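Serine--tRNA ligase, cytoplasmic (Candida albicans, PDB 3QO8) catalyses the two-step attachment of serine to tRNA(Ser), activating the amino acid with ATP to seryl-adenylate and then transferring it to the acceptor end of the tRNA. Local coordinates at residues 142-147 / 331-336; 189-194 / 410-415; 301-306 / 320-325; 354-359 / 365-370. All coordinates share one frame; numbering follows the deposited sequence.

Three of the four contacts reach the seryl-sulfamoyl-adenosine (SSA) of the active site. Contact 4 supplies two magnesium ligands and hydrogen-bond acceptors for the ribose hydroxyls, contact 3 the carboxylate that reads the seryl group, and contact 2 the arginine against the sugar and adenine. Contacts 2 and 4 have centres about 13 Å apart and meet directly, C414 SG lying 3.6 Å from A356 CB. Contact 3, about 14 Å from contact 4 between centres, reaches it where S323 OG lies 4.1 Å from V368 CG1. Contact 1 instead borders a second bound SSA. It joins contact 4 through the neighbouring strands 334-338 and 350-358 (centres about 11 Å apart) and contact 2 through L332 CD1, 3.9 Å from C414 SG.

Contact 1 (142-147 / 331-336); sequences IAAATG and GLPYRV. With SSA (5'-O-(N-(L-seryl)-sulfamoyl)adenosine), chain D.
A144 and P333 make the one apolar touch between the loop 142-147 and the turn leading into strand 334-338. The methyl A144 CB points at the proline ring and meets P333 CG at 3.5 Å, with P333 CD next at 3.7 Å. The same methyl lies 4.2 Å from G331 O, and the whole interface buries just 94 Å², so the segments meet at a point and not along a surface.

Polar interactions belong to the loop itself and to a second bound SSA. G147 N bonds back to A143 O at 2.9 Å, which closes 143-147 into a turn; the carbonyl of A145, within that turn, faces the ligand. SSA N6 donates to A145 O at 2.8 Å with an N-H...O angle of 143°, while A145 CB lies 3.5 Å from SSA N7. From the other segment, G331 N comes within 3.3 Å of SSA O4'. Adenine and ribose are thus approached by different segments, and E134 N and E429 N add further hydrogen bonds.

G331 ends helix 312-329 in a Schellman motif, its positive phi of 69° turning the chain toward P333. Beyond it, strand 334-338 lies between strands 126-131 and 350-358. P133 and Y136 pack on both A144 and P333. Helix 408-419 receives A145 on Y419 and is hydrogen-bonded to the loop through N418, whose OD1 accepts from A144 N and whose backbone pairs with A145.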
# COMPACT_ATOMS: atom_id res chain seq x y z
N ILE A 142 28.20 -8.47 -20.31
CA ILE A 142 29.10 -7.46 -19.80
C ILE A 142 28.25 -6.32 -19.23
O ILE A 142 27.34 -5.83 -19.91
CB ILE A 142 29.99 -6.87 -20.93
CG1 ILE A 142 30.88 -7.94 -21.57
CG2 ILE A 142 30.80 -5.66 -20.42
CD1 ILE A 142 31.99 -8.43 -20.68
N ALA A 143 28.53 -5.91 -18.00
CA ALA A 143 27.81 -4.80 -17.39
C ALA A 143 28.05 -3.54 -18.22
O ALA A 143 29.19 -3.11 -18.39
CB ALA A 143 28.27 -4.59 -15.95
N ALA A 144 26.98 -2.94 -18.73
CA ALA A 144 27.13 -1.85 -19.69
C ALA A 144 27.90 -0.64 -19.15
O ALA A 144 28.71 -0.03 -19.86
CB ALA A 144 25.77 -1.42 -20.24
N ALA A 145 27.68 -0.29 -17.89
CA ALA A 145 28.22 0.94 -17.35
C ALA A 145 29.67 0.80 -16.91
O ALA A 145 30.42 1.77 -16.93
CB ALA A 145 27.34 1.44 -16.18
N THR A 146 30.06 -0.39 -16.49
CA THR A 146 31.39 -0.58 -15.91
C THR A 146 32.34 -1.35 -16.82
O THR A 146 33.56 -1.32 -16.63
CB THR A 146 31.31 -1.34 -14.58
OG1 THR A 146 30.79 -2.65 -14.83
CG2 THR A 146 30.40 -0.60 -13.61
N GLY A 147 31.78 -2.08 -17.78
CA GLY A 147 32.57 -2.95 -18.63
C GLY A 147 32.98 -4.26 -17.97
O GLY A 147 33.61 -5.11 -18.59
N GLY A 331 22.06 5.22 -18.47
CA GLY A 331 23.07 4.44 -19.18
C GLY A 331 22.69 2.98 -19.36
O GLY A 331 23.55 2.09 -19.36
N LEU A 332 21.40 2.71 -19.52
CA LEU A 332 20.93 1.32 -19.64
C LEU A 332 20.59 1.02 -21.10
O LEU A 332 19.73 1.69 -21.68
CB LEU A 332 19.72 1.08 -18.71
CG LEU A 332 19.95 1.37 -17.22
CD1 LEU A 332 18.67 1.22 -16.38
CD2 LEU A 332 21.06 0.48 -16.65
N PRO A 333 21.25 -0.00 -21.70
CA PRO A 333 20.94 -0.34 -23.10
C PRO A 333 19.51 -0.84 -23.18
O PRO A 333 19.07 -1.48 -22.24
CB PRO A 333 21.90 -1.50 -23.42
CG PRO A 333 22.87 -1.58 -22.28
CD PRO A 333 22.19 -0.96 -21.09
N TYR A 334 18.80 -0.56 -24.27
CA TYR A 334 17.43 -1.03 -24.39
C TYR A 334 17.02 -1.17 -25.84
O TYR A 334 17.75 -0.75 -26.73
CB TYR A 334 16.46 -0.06 -23.67
CG TYR A 334 16.46 1.33 -24.27
CD1 TYR A 334 15.73 1.61 -25.42
CD2 TYR A 334 17.22 2.35 -23.70
CE1 TYR A 334 15.76 2.89 -26.00
CE2 TYR A 334 17.24 3.63 -24.26
CZ TYR A 334 16.53 3.89 -25.42
OH TYR A 334 16.56 5.14 -25.97
N ARG A 335 15.86 -1.78 -26.06
CA ARG A 335 15.20 -1.70 -27.35
C ARG A 335 13.75 -1.31 -27.13
O ARG A 335 13.18 -1.59 -26.08
CB ARG A 335 15.28 -3.04 -28.09
CG ARG A 335 14.63 -4.21 -27.35
CD ARG A 335 14.67 -5.49 -28.21
NE ARG A 335 13.89 -6.58 -27.60
CZ ARG A 335 14.01 -7.87 -27.92
NH1 ARG A 335 14.87 -8.25 -28.85
NH2 ARG A 335 13.26 -8.78 -27.31
N VAL A 336 13.16 -0.66 -28.12
CA VAL A 336 11.72 -0.35 -28.12
C VAL A 336 11.03 -1.25 -29.14
O VAL A 336 11.47 -1.34 -30.30
CB VAL A 336 11.48 1.12 -28.47
CG1 VAL A 336 9.97 1.43 -28.52
CG2 VAL A 336 12.17 2.02 -27.45
N10 SSA D . 27.42 10.94 -22.84
CA SSA D . 28.00 10.81 -21.52
CB SSA D . 27.28 11.77 -20.57
OG SSA D . 27.78 11.60 -19.24
C9 SSA D . 27.84 9.39 -21.04
O9 SSA D . 28.30 9.04 -19.97
N8 SSA D . 27.17 8.56 -21.84
S1 SSA D . 26.79 7.07 -21.37
O1S SSA D . 25.82 6.53 -22.29
O2S SSA D . 27.97 6.25 -21.34
O5' SSA D . 26.20 7.14 -19.95
C5' SSA D . 24.83 7.48 -19.72
C4' SSA D . 24.68 7.87 -18.26
O4' SSA D . 24.75 6.72 -17.41
C3' SSA D . 25.80 8.79 -17.80
O3' SSA D . 25.39 10.16 -17.84
C2' SSA D . 26.09 8.37 -16.38
O2' SSA D . 25.35 9.18 -15.47
C1' SSA D . 25.58 6.94 -16.27
N9 SSA D . 26.77 6.06 -16.30
C8 SSA D . 27.21 5.31 -17.33
N7 SSA D . 28.33 4.66 -16.94
C5 SSA D . 28.59 5.01 -15.66
C6 SSA D . 29.58 4.67 -14.75
N6 SSA D . 30.58 3.81 -15.08
N1 SSA D . 29.55 5.22 -13.51
C2 SSA D . 28.58 6.07 -13.16
N3 SSA D . 27.61 6.42 -14.02
C4 SSA D . 27.60 5.90 -15.27

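Contact 2 (189-194 / 410-415); sequences QALINY and RTICCI. With SSA (5'-O-(N-(L-seryl)-sulfamoyl)adenosine), chain B.
L191 on helix 183-200 and T411, I412 and I415 on helix 408-419 form a buried, purely apolar helix-to-helix contact in the catalytic core, between what are, by class II topology, the motif 1 and motif 3 helices. Over these short segments the axes cross at 111° and come no closer than 10.8 Å, a separation that one leucine bridges.

L191 CD1 is the atom that does most of this. It meets I412 CG1 at 3.6 Å and T411 CG2 at 3.8 Å, with I415 CD1 at the fringe, 4.2 Å away; the second branch, L191 CD2, reaches T411 CG2 alone. The torsions explain the reach: with chi1 at -78° and chi2 at 163°, CD1 is carried outward, away from the leucine's own CA. T411 offers its methyl to L191, while its OG1 bonds instead to S406 OG and A407 O.

One side of helix 408-419 thus presents T411 CG2, I412 and I415 to L191; another carries R410, whose side chain leaves the backbone away from helix 183-200 and whose guanidinium ends against the active-site SSA. Its chain bends at chi3, and SSA C2' sits over one face of the guanidinium, 3.5 Å above its plane and offset toward the rim. R410 NH2 is also 3.6 Å from SSA C4.

Hydrocarbon packing, which is non-directional, therefore ties a dimer-interface helix to the arginine helix. The directional bonds lie elsewhere: R410 NE to F293 O and NH1 to E366 O, fixing the rotation of the guanidinium against the ligand, and Q189 and N193 to N193 and Q189 of the second subunit.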
# COMPACT_ATOMS: atom_id res chain seq x y z
N GLN A 189 14.24 4.99 -3.38
CA GLN A 189 13.86 6.40 -3.20
C GLN A 189 14.51 7.30 -4.25
O GLN A 189 13.88 8.23 -4.75
CB GLN A 189 14.22 6.87 -1.78
CG GLN A 189 13.28 6.30 -0.71
CD GLN A 189 11.84 6.73 -0.92
OE1 GLN A 189 10.93 5.91 -1.00
NE2 GLN A 189 11.63 8.03 -1.00
N ALA A 190 15.77 7.02 -4.58
CA ALA A 190 16.47 7.78 -5.60
C ALA A 190 15.69 7.73 -6.91
O ALA A 190 15.47 8.75 -7.55
CB ALA A 190 17.93 7.24 -5.80
N LEU A 191 15.29 6.53 -7.33
CA LEU A 191 14.53 6.40 -8.58
C LEU A 191 13.18 7.11 -8.53
O LEU A 191 12.77 7.76 -9.49
CB LEU A 191 14.34 4.93 -8.96
CG LEU A 191 15.61 4.33 -9.57
CD1 LEU A 191 15.53 2.83 -9.54
CD2 LEU A 191 15.79 4.86 -11.00
N ILE A 192 12.49 7.00 -7.40
CA ILE A 192 11.22 7.68 -7.25
C ILE A 192 11.40 9.20 -7.39
O ILE A 192 10.68 9.87 -8.14
CB ILE A 192 10.60 7.37 -5.88
CG1 ILE A 192 10.14 5.90 -5.83
CG2 ILE A 192 9.43 8.30 -5.60
CD1 ILE A 192 9.89 5.39 -4.40
N ASN A 193 12.38 9.76 -6.68
CA ASN A 193 12.59 11.21 -6.71
C ASN A 193 13.21 11.74 -7.99
O ASN A 193 12.85 12.82 -8.49
CB ASN A 193 13.40 11.65 -5.48
CG ASN A 193 12.61 11.49 -4.21
OD1 ASN A 193 11.47 11.93 -4.13
ND2 ASN A 193 13.19 10.86 -3.22
N TYR A 194 14.15 10.99 -8.54
CA TYR A 194 14.70 11.35 -9.84
C TYR A 194 13.59 11.35 -10.90
O TYR A 194 13.43 12.31 -11.66
CB TYR A 194 15.87 10.44 -10.24
CG TYR A 194 16.38 10.72 -11.64
CD1 TYR A 194 16.62 12.02 -12.07
CD2 TYR A 194 16.57 9.68 -12.55
CE1 TYR A 194 17.07 12.28 -13.35
CE2 TYR A 194 17.02 9.93 -13.84
CZ TYR A 194 17.27 11.24 -14.23
OH TYR A 194 17.71 11.50 -15.50
N ARG A 410 12.04 -3.04 -10.36
CA ARG A 410 12.53 -3.72 -11.58
C ARG A 410 13.64 -2.92 -12.25
O ARG A 410 14.61 -3.48 -12.77
CB ARG A 410 11.41 -4.05 -12.57
CG ARG A 410 11.92 -4.88 -13.75
CD ARG A 410 10.81 -5.32 -14.72
NE ARG A 410 9.91 -6.26 -14.07
CZ ARG A 410 8.94 -6.91 -14.70
NH1 ARG A 410 8.78 -6.74 -16.02
NH2 ARG A 410 8.16 -7.74 -14.03
N THR A 411 13.52 -1.59 -12.23
CA THR A 411 14.59 -0.75 -12.73
C THR A 411 15.87 -0.94 -11.92
O THR A 411 16.96 -0.93 -12.46
CB THR A 411 14.18 0.74 -12.76
OG1 THR A 411 13.14 0.90 -13.72
CG2 THR A 411 15.36 1.62 -13.15
N ILE A 412 15.75 -1.10 -10.60
CA ILE A 412 16.91 -1.42 -9.78
C ILE A 412 17.57 -2.70 -10.27
O ILE A 412 18.79 -2.78 -10.39
CB ILE A 412 16.56 -1.55 -8.29
CG1 ILE A 412 16.29 -0.16 -7.69
CG2 ILE A 412 17.70 -2.28 -7.55
CD1 ILE A 412 15.68 -0.18 -6.25
N CYS A 413 16.76 -3.72 -10.58
CA CYS A 413 17.33 -4.97 -11.08
C CYS A 413 18.22 -4.75 -12.31
O CYS A 413 19.30 -5.33 -12.43
CB CYS A 413 16.23 -5.98 -11.42
SG CYS A 413 15.28 -6.49 -9.97
N CYS A 414 17.78 -3.89 -13.22
CA CYS A 414 18.56 -3.62 -14.44
C CYS A 414 19.86 -2.87 -14.12
O CYS A 414 20.94 -3.17 -14.67
CB CYS A 414 17.73 -2.79 -15.42
SG CYS A 414 18.52 -2.64 -17.03
N ILE A 415 19.76 -1.90 -13.23
CA ILE A 415 20.92 -1.18 -12.74
C ILE A 415 21.93 -2.14 -12.11
O ILE A 415 23.13 -2.07 -12.40
CB ILE A 415 20.51 -0.09 -11.71
CG1 ILE A 415 19.78 1.05 -12.45
CG2 ILE A 415 21.73 0.42 -10.94
CD1 ILE A 415 19.09 2.04 -11.55
N10 SSA B . 0.01 1.75 -16.40
CA SSA B . 0.77 0.92 -17.34
CB SSA B . 2.05 1.63 -17.76
OG SSA B . 2.98 1.68 -16.66
C9 SSA B . 1.09 -0.41 -16.72
O9 SSA B . 0.84 -0.65 -15.55
N8 SSA B . 1.68 -1.30 -17.52
S1 SSA B . 2.37 -2.64 -16.98
O1S SSA B . 1.43 -3.60 -16.49
O2S SSA B . 3.14 -3.20 -18.04
O5' SSA B . 3.36 -2.28 -15.85
C5' SSA B . 4.35 -1.29 -16.04
C4' SSA B . 5.70 -1.82 -15.55
O4' SSA B . 5.69 -2.20 -14.17
C3' SSA B . 6.16 -3.07 -16.27
O3' SSA B . 6.69 -2.73 -17.56
C2' SSA B . 7.21 -3.60 -15.30
O2' SSA B . 8.44 -2.86 -15.44
C1' SSA B . 6.62 -3.25 -13.93
N9 SSA B . 5.91 -4.41 -13.36
C8 SSA B . 4.76 -4.95 -13.81
N7 SSA B . 4.46 -6.01 -13.03
C5 SSA B . 5.42 -6.11 -12.09
C6 SSA B . 5.62 -6.98 -11.03
N6 SSA B . 4.73 -7.97 -10.81
N1 SSA B . 6.71 -6.82 -10.24
C2 SSA B . 7.58 -5.83 -10.48
N3 SSA B . 7.40 -4.97 -11.49
C4 SSA B . 6.33 -5.11 -12.31

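Contact 3 (301-306 / 320-325); sequences IEQFVL and IGCSEE. With SSA (5'-O-(N-(L-seryl)-sulfamoyl)adenosine), chain B.
Q303 NE2 reaches across from strand 297-307 to helix 312-329, where it bonds to M319 O and lies 2.9 Å from S323 OG. The hydroxyl has its firm partner in T404 O, so the serine joins the helix to strand 399-404 as well. At the other end of the amide, Q303 OE1 rests 3.7 Å from C322 CB and has a weak bond with Y204 OH. The chain is extended beyond CG (chi2 -179°), which carries the amide most of the way across the 9.0 Å between Q303 CA and S323 CA.

The next residue back along the strand points to the opposite face and meets the active-site SSA. E302 takes the hydroxyl and the amino group of the seryl moiety, one on each carboxylate oxygen: SSA OG donates to E302 OE1 at 2.7 Å, and SSA N10 donates to E302 OE2 at 2.7 Å. The bend at chi2 (76°) turns the carboxylate to this two-point grip, and K300 NZ makes a salt bridge to OE1.

Strand 297-307, flanked by antiparallel strands 269-278 and 399-404, thus separates substrate from helix: helices 312-329 and 183-200 cover the Q303 side, with L199 against both I301 and Q303, and helix 248-252 backs E302 and F304.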
# COMPACT_ATOMS: atom_id res chain seq x y z
N ILE A 301 6.73 5.20 -11.00
CA ILE A 301 6.47 6.51 -11.56
C ILE A 301 5.86 6.32 -12.95
O ILE A 301 6.46 5.71 -13.83
CB ILE A 301 7.75 7.37 -11.66
CG1 ILE A 301 8.41 7.48 -10.27
CG2 ILE A 301 7.42 8.74 -12.25
CD1 ILE A 301 7.46 7.93 -9.17
N GLU A 302 4.66 6.88 -13.12
CA GLU A 302 3.81 6.68 -14.27
C GLU A 302 3.64 8.00 -15.03
O GLU A 302 3.46 9.06 -14.42
CB GLU A 302 2.42 6.25 -13.76
CG GLU A 302 1.38 6.00 -14.84
CD GLU A 302 1.59 4.69 -15.58
OE1 GLU A 302 2.62 4.02 -15.32
OE2 GLU A 302 0.73 4.31 -16.42
N GLN A 303 3.69 7.95 -16.36
CA GLN A 303 3.24 9.08 -17.17
C GLN A 303 1.76 8.90 -17.48
O GLN A 303 1.36 7.85 -18.00
CB GLN A 303 3.97 9.12 -18.52
CG GLN A 303 5.45 9.29 -18.44
CD GLN A 303 6.06 9.35 -19.83
OE1 GLN A 303 5.81 10.29 -20.58
NE2 GLN A 303 6.84 8.34 -20.19
N PHE A 304 0.94 9.89 -17.19
CA PHE A 304 -0.45 9.80 -17.60
C PHE A 304 -0.85 11.11 -18.24
O PHE A 304 -0.68 12.19 -17.66
CB PHE A 304 -1.41 9.46 -16.44
CG PHE A 304 -2.82 9.18 -16.92
CD1 PHE A 304 -3.22 7.88 -17.24
CD2 PHE A 304 -3.72 10.21 -17.13
CE1 PHE A 304 -4.50 7.62 -17.70
CE2 PHE A 304 -5.01 9.96 -17.60
CZ PHE A 304 -5.40 8.67 -17.89
N VAL A 305 -1.39 11.02 -19.45
CA VAL A 305 -1.64 12.21 -20.25
C VAL A 305 -3.02 12.18 -20.88
O VAL A 305 -3.46 11.14 -21.36
CB VAL A 305 -0.59 12.36 -21.38
CG1 VAL A 305 -0.84 13.65 -22.17
CG2 VAL A 305 0.82 12.35 -20.80
N LEU A 306 -3.68 13.33 -20.87
CA LEU A 306 -4.93 13.52 -21.58
C LEU A 306 -4.67 14.56 -22.65
O LEU A 306 -4.04 15.58 -22.38
CB LEU A 306 -6.02 14.02 -20.62
CG LEU A 306 -6.41 13.17 -19.41
CD1 LEU A 306 -5.39 13.32 -18.31
CD2 LEU A 306 -7.78 13.61 -18.87
N ILE A 320 6.92 7.93 -25.17
CA ILE A 320 7.92 6.87 -25.24
C ILE A 320 9.30 7.53 -25.31
O ILE A 320 10.28 7.02 -24.76
CB ILE A 320 7.67 5.85 -26.40
CG1 ILE A 320 8.63 4.66 -26.29
CG2 ILE A 320 7.77 6.54 -27.76
CD1 ILE A 320 8.39 3.84 -25.00
N GLY A 321 9.35 8.69 -25.96
CA GLY A 321 10.60 9.43 -26.06
C GLY A 321 11.08 9.86 -24.67
O GLY A 321 12.27 9.79 -24.35
N CYS A 322 10.14 10.31 -23.84
CA CYS A 322 10.46 10.66 -22.45
C CYS A 322 11.07 9.47 -21.69
O CYS A 322 12.04 9.63 -20.97
CB CYS A 322 9.22 11.17 -21.69
SG CYS A 322 8.83 12.90 -21.98
N SER A 323 10.46 8.30 -21.83
CA SER A 323 11.01 7.12 -21.16
C SER A 323 12.38 6.73 -21.71
O SER A 323 13.29 6.34 -20.96
CB SER A 323 10.02 5.96 -21.26
OG SER A 323 8.84 6.25 -20.51
N GLU A 324 12.55 6.82 -23.03
CA GLU A 324 13.85 6.52 -23.61
C GLU A 324 14.93 7.44 -23.03
O GLU A 324 16.00 6.99 -22.63
CB GLU A 324 13.80 6.68 -25.13
CG GLU A 324 12.92 5.65 -25.81
CD GLU A 324 13.00 5.77 -27.32
OE1 GLU A 324 14.07 5.47 -27.89
OE2 GLU A 324 12.00 6.18 -27.93
N GLU A 325 14.63 8.73 -22.99
CA GLU A 325 15.56 9.69 -22.44
C GLU A 325 15.91 9.34 -21.00
O GLU A 325 17.07 9.40 -20.59
CB GLU A 325 15.00 11.11 -22.53
CG GLU A 325 15.95 12.18 -22.04
CD GLU A 325 15.33 13.58 -22.01
OE1 GLU A 325 14.18 13.75 -22.49
OE2 GLU A 325 15.98 14.51 -21.48
N10 SSA B . 0.01 1.75 -16.40
CA SSA B . 0.77 0.92 -17.34
CB SSA B . 2.05 1.63 -17.76
OG SSA B . 2.98 1.68 -16.66
C9 SSA B . 1.09 -0.41 -16.72
O9 SSA B . 0.84 -0.65 -15.55
N8 SSA B . 1.68 -1.30 -17.52
S1 SSA B . 2.37 -2.64 -16.98
O1S SSA B . 1.43 -3.60 -16.49
O2S SSA B . 3.14 -3.20 -18.04
O5' SSA B . 3.36 -2.28 -15.85
C5' SSA B . 4.35 -1.29 -16.04
C4' SSA B . 5.70 -1.82 -15.55
O4' SSA B . 5.69 -2.20 -14.17
C3' SSA B . 6.16 -3.07 -16.27
O3' SSA B . 6.69 -2.73 -17.56
C2' SSA B . 7.21 -3.60 -15.30
O2' SSA B . 8.44 -2.86 -15.44
C1' SSA B . 6.62 -3.25 -13.93
N9 SSA B . 5.91 -4.41 -13.36
C8 SSA B . 4.76 -4.95 -13.81
N7 SSA B . 4.46 -6.01 -13.03
C5 SSA B . 5.42 -6.11 -12.09
C6 SSA B . 5.62 -6.98 -11.03
N6 SSA B . 4.73 -7.97 -10.81
N1 SSA B . 6.71 -6.82 -10.24
C2 SSA B . 7.58 -5.83 -10.48
N3 SSA B . 7.40 -4.97 -11.49
C4 SSA B . 6.33 -5.11 -12.31

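Contact 4 (354-359 / 365-370); sequences LEAWFP and KELVSC. With MG (magnesium ion), chain C; SSA (5'-O-(N-(L-seryl)-sulfamoyl)adenosine), chain B.
E366, paired with E355 across the two strands, puts its carboxylate OE2 2.4 Å from the magnesium ion. S369 OG binds the same ion at 2.4 Å, SSA O2S is a third ligand, and three waters bring the number to six. E366 OE2 also accepts a hydrogen bond from SSA O3' at 2.7 Å, so one oxygen serves metal and ribose together; its chain is extended, with CG anti to the backbone N (chi1 176°). L367 O accepts one from the other ribose hydroxyl, SSA O2', at 3.1 Å.

Behind this shell lies a classic beta bulge in the antiparallel hairpin 350-358/363-372, part of the class II catalytic sheet. L354 O takes L367 N at 2.9 Å (166° at the hydrogen) and V368 N at 3.1 Å, both in its carbonyl plane. The extra residue shifts the register between E355-E366 and L354-V368.

Toward helix 408-419, L367 CD1 presses on A356 CB at 3.4 Å, tight for two carbons, and L367 CD2 reaches the F358 ring edge. K365 CG comes to F358 CD1 at 3.5 Å, the two side chains crossing at about a right angle. Farther out, D353 OD1 bonds to S369 OG, and R335 makes a salt bridge to E355.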
# COMPACT_ATOMS: atom_id res chain seq x y z
N LEU A 354 9.42 -0.69 -23.81
CA LEU A 354 10.86 -0.50 -23.76
C LEU A 354 11.35 -1.68 -22.93
O LEU A 354 10.88 -1.91 -21.81
CB LEU A 354 11.25 0.84 -23.12
CG LEU A 354 12.76 1.16 -23.09
CD1 LEU A 354 13.02 2.65 -23.19
CD2 LEU A 354 13.44 0.57 -21.86
N GLU A 355 12.25 -2.45 -23.52
CA GLU A 355 12.84 -3.62 -22.88
C GLU A 355 14.33 -3.36 -22.74
O GLU A 355 15.02 -3.11 -23.73
CB GLU A 355 12.61 -4.87 -23.73
CG GLU A 355 11.14 -5.11 -24.14
CD GLU A 355 11.01 -6.35 -25.02
OE1 GLU A 355 11.96 -6.64 -25.78
OE2 GLU A 355 9.98 -7.04 -24.93
N ALA A 356 14.82 -3.41 -21.50
CA ALA A 356 16.20 -3.04 -21.23
C ALA A 356 17.05 -4.30 -21.22
O ALA A 356 16.56 -5.39 -20.92
CB ALA A 356 16.32 -2.33 -19.88
N TRP A 357 18.33 -4.14 -21.54
CA TRP A 357 19.25 -5.27 -21.57
C TRP A 357 19.67 -5.68 -20.16
O TRP A 357 20.17 -4.86 -19.39
CB TRP A 357 20.48 -4.91 -22.41
CG TRP A 357 21.49 -6.04 -22.54
CD1 TRP A 357 22.75 -6.10 -22.00
CD2 TRP A 357 21.31 -7.26 -23.28
NE1 TRP A 357 23.36 -7.29 -22.36
CE2 TRP A 357 22.50 -8.01 -23.15
CE3 TRP A 357 20.27 -7.78 -24.05
CZ2 TRP A 357 22.67 -9.26 -23.75
CZ3 TRP A 357 20.44 -9.02 -24.65
CH2 TRP A 357 21.63 -9.74 -24.50
N PHE A 358 19.47 -6.95 -19.83
CA PHE A 358 19.97 -7.52 -18.59
C PHE A 358 21.16 -8.42 -18.95
O PHE A 358 20.97 -9.53 -19.46
CB PHE A 358 18.85 -8.33 -17.90
CG PHE A 358 17.86 -7.50 -17.11
CD1 PHE A 358 17.03 -6.57 -17.74
CD2 PHE A 358 17.75 -7.66 -15.74
CE1 PHE A 358 16.11 -5.81 -17.01
CE2 PHE A 358 16.84 -6.90 -15.00
CZ PHE A 358 16.02 -5.97 -15.63
N PRO A 359 22.39 -7.94 -18.70
CA PRO A 359 23.54 -8.67 -19.26
C PRO A 359 23.81 -10.03 -18.61
O PRO A 359 24.40 -10.87 -19.27
CB PRO A 359 24.72 -7.72 -19.05
CG PRO A 359 24.29 -6.86 -17.87
CD PRO A 359 22.80 -6.70 -18.02
N LYS A 365 14.60 -7.33 -21.24
CA LYS A 365 13.44 -7.53 -20.37
C LYS A 365 12.58 -6.28 -20.29
O LYS A 365 13.10 -5.18 -20.16
CB LYS A 365 13.88 -7.89 -18.95
CG LYS A 365 14.89 -9.04 -18.87
CD LYS A 365 14.21 -10.37 -19.01
CE LYS A 365 13.96 -10.99 -17.65
NZ LYS A 365 13.37 -12.35 -17.78
N GLU A 366 11.27 -6.47 -20.32
CA GLU A 366 10.34 -5.36 -20.27
C GLU A 366 10.50 -4.48 -19.01
O GLU A 366 10.42 -4.98 -17.90
CB GLU A 366 8.93 -5.90 -20.33
CG GLU A 366 7.86 -4.82 -20.19
CD GLU A 366 6.53 -5.38 -19.74
OE1 GLU A 366 6.29 -6.59 -19.93
OE2 GLU A 366 5.73 -4.60 -19.20
N LEU A 367 10.72 -3.18 -19.20
CA LEU A 367 10.70 -2.22 -18.07
C LEU A 367 9.58 -1.19 -18.21
O LEU A 367 9.22 -0.51 -17.25
CB LEU A 367 12.02 -1.44 -17.97
CG LEU A 367 13.29 -2.22 -17.62
CD1 LEU A 367 14.38 -1.23 -17.25
CD2 LEU A 367 13.05 -3.17 -16.46
N VAL A 368 9.07 -1.04 -19.43
CA VAL A 368 8.12 0.02 -19.74
C VAL A 368 7.08 -0.44 -20.75
O VAL A 368 7.43 -1.08 -21.75
CB VAL A 368 8.86 1.26 -20.33
CG1 VAL A 368 7.86 2.24 -20.95
CG2 VAL A 368 9.71 1.94 -19.27
N SER A 369 5.81 -0.13 -20.48
CA SER A 369 4.77 -0.19 -21.51
C SER A 369 4.19 1.19 -21.71
O SER A 369 3.91 1.89 -20.74
CB SER A 369 3.64 -1.15 -21.13
OG SER A 369 4.05 -2.50 -21.28
N CYS A 370 4.00 1.57 -22.96
CA CYS A 370 3.50 2.88 -23.35
C CYS A 370 2.33 2.66 -24.31
O CYS A 370 2.50 2.06 -25.37
CB CYS A 370 4.62 3.67 -24.04
SG CYS A 370 4.14 5.33 -24.67
MG MG C . 3.46 -4.47 -20.03
N10 SSA B . 0.01 1.75 -16.40
CA SSA B . 0.77 0.92 -17.34
CB SSA B . 2.05 1.63 -17.76
OG SSA B . 2.98 1.68 -16.66
C9 SSA B . 1.09 -0.41 -16.72
O9 SSA B . 0.84 -0.65 -15.55
N8 SSA B . 1.68 -1.30 -17.52
S1 SSA B . 2.37 -2.64 -16.98
O1S SSA B . 1.43 -3.60 -16.49
O2S SSA B . 3.14 -3.20 -18.04
O5' SSA B . 3.36 -2.28 -15.85
C5' SSA B . 4.35 -1.29 -16.04
C4' SSA B . 5.70 -1.82 -15.55
O4' SSA B . 5.69 -2.20 -14.17
C3' SSA B . 6.16 -3.07 -16.27
O3' SSA B . 6.69 -2.73 -17.56
C2' SSA B . 7.21 -3.60 -15.30
O2' SSA B . 8.44 -2.86 -15.44
C1' SSA B . 6.62 -3.25 -13.93
N9 SSA B . 5.91 -4.41 -13.36
C8 SSA B . 4.76 -4.95 -13.81
N7 SSA B . 4.46 -6.01 -13.03
C5 SSA B . 5.42 -6.11 -12.09
C6 SSA B . 5.62 -6.98 -11.03
N6 SSA B . 4.73 -7.97 -10.81
N1 SSA B . 6.71 -6.82 -10.24
C2 SSA B . 7.58 -5.83 -10.48
N3 SSA B . 7.40 -4.97 -11.49
C4 SSA B . 6.33 -5.11 -12.31
O HOH W 1 2.80 -6.76 -19.24
O HOH W 2 3.86 -5.71 -22.02
O HOH W 3 0.95 -4.06 -20.58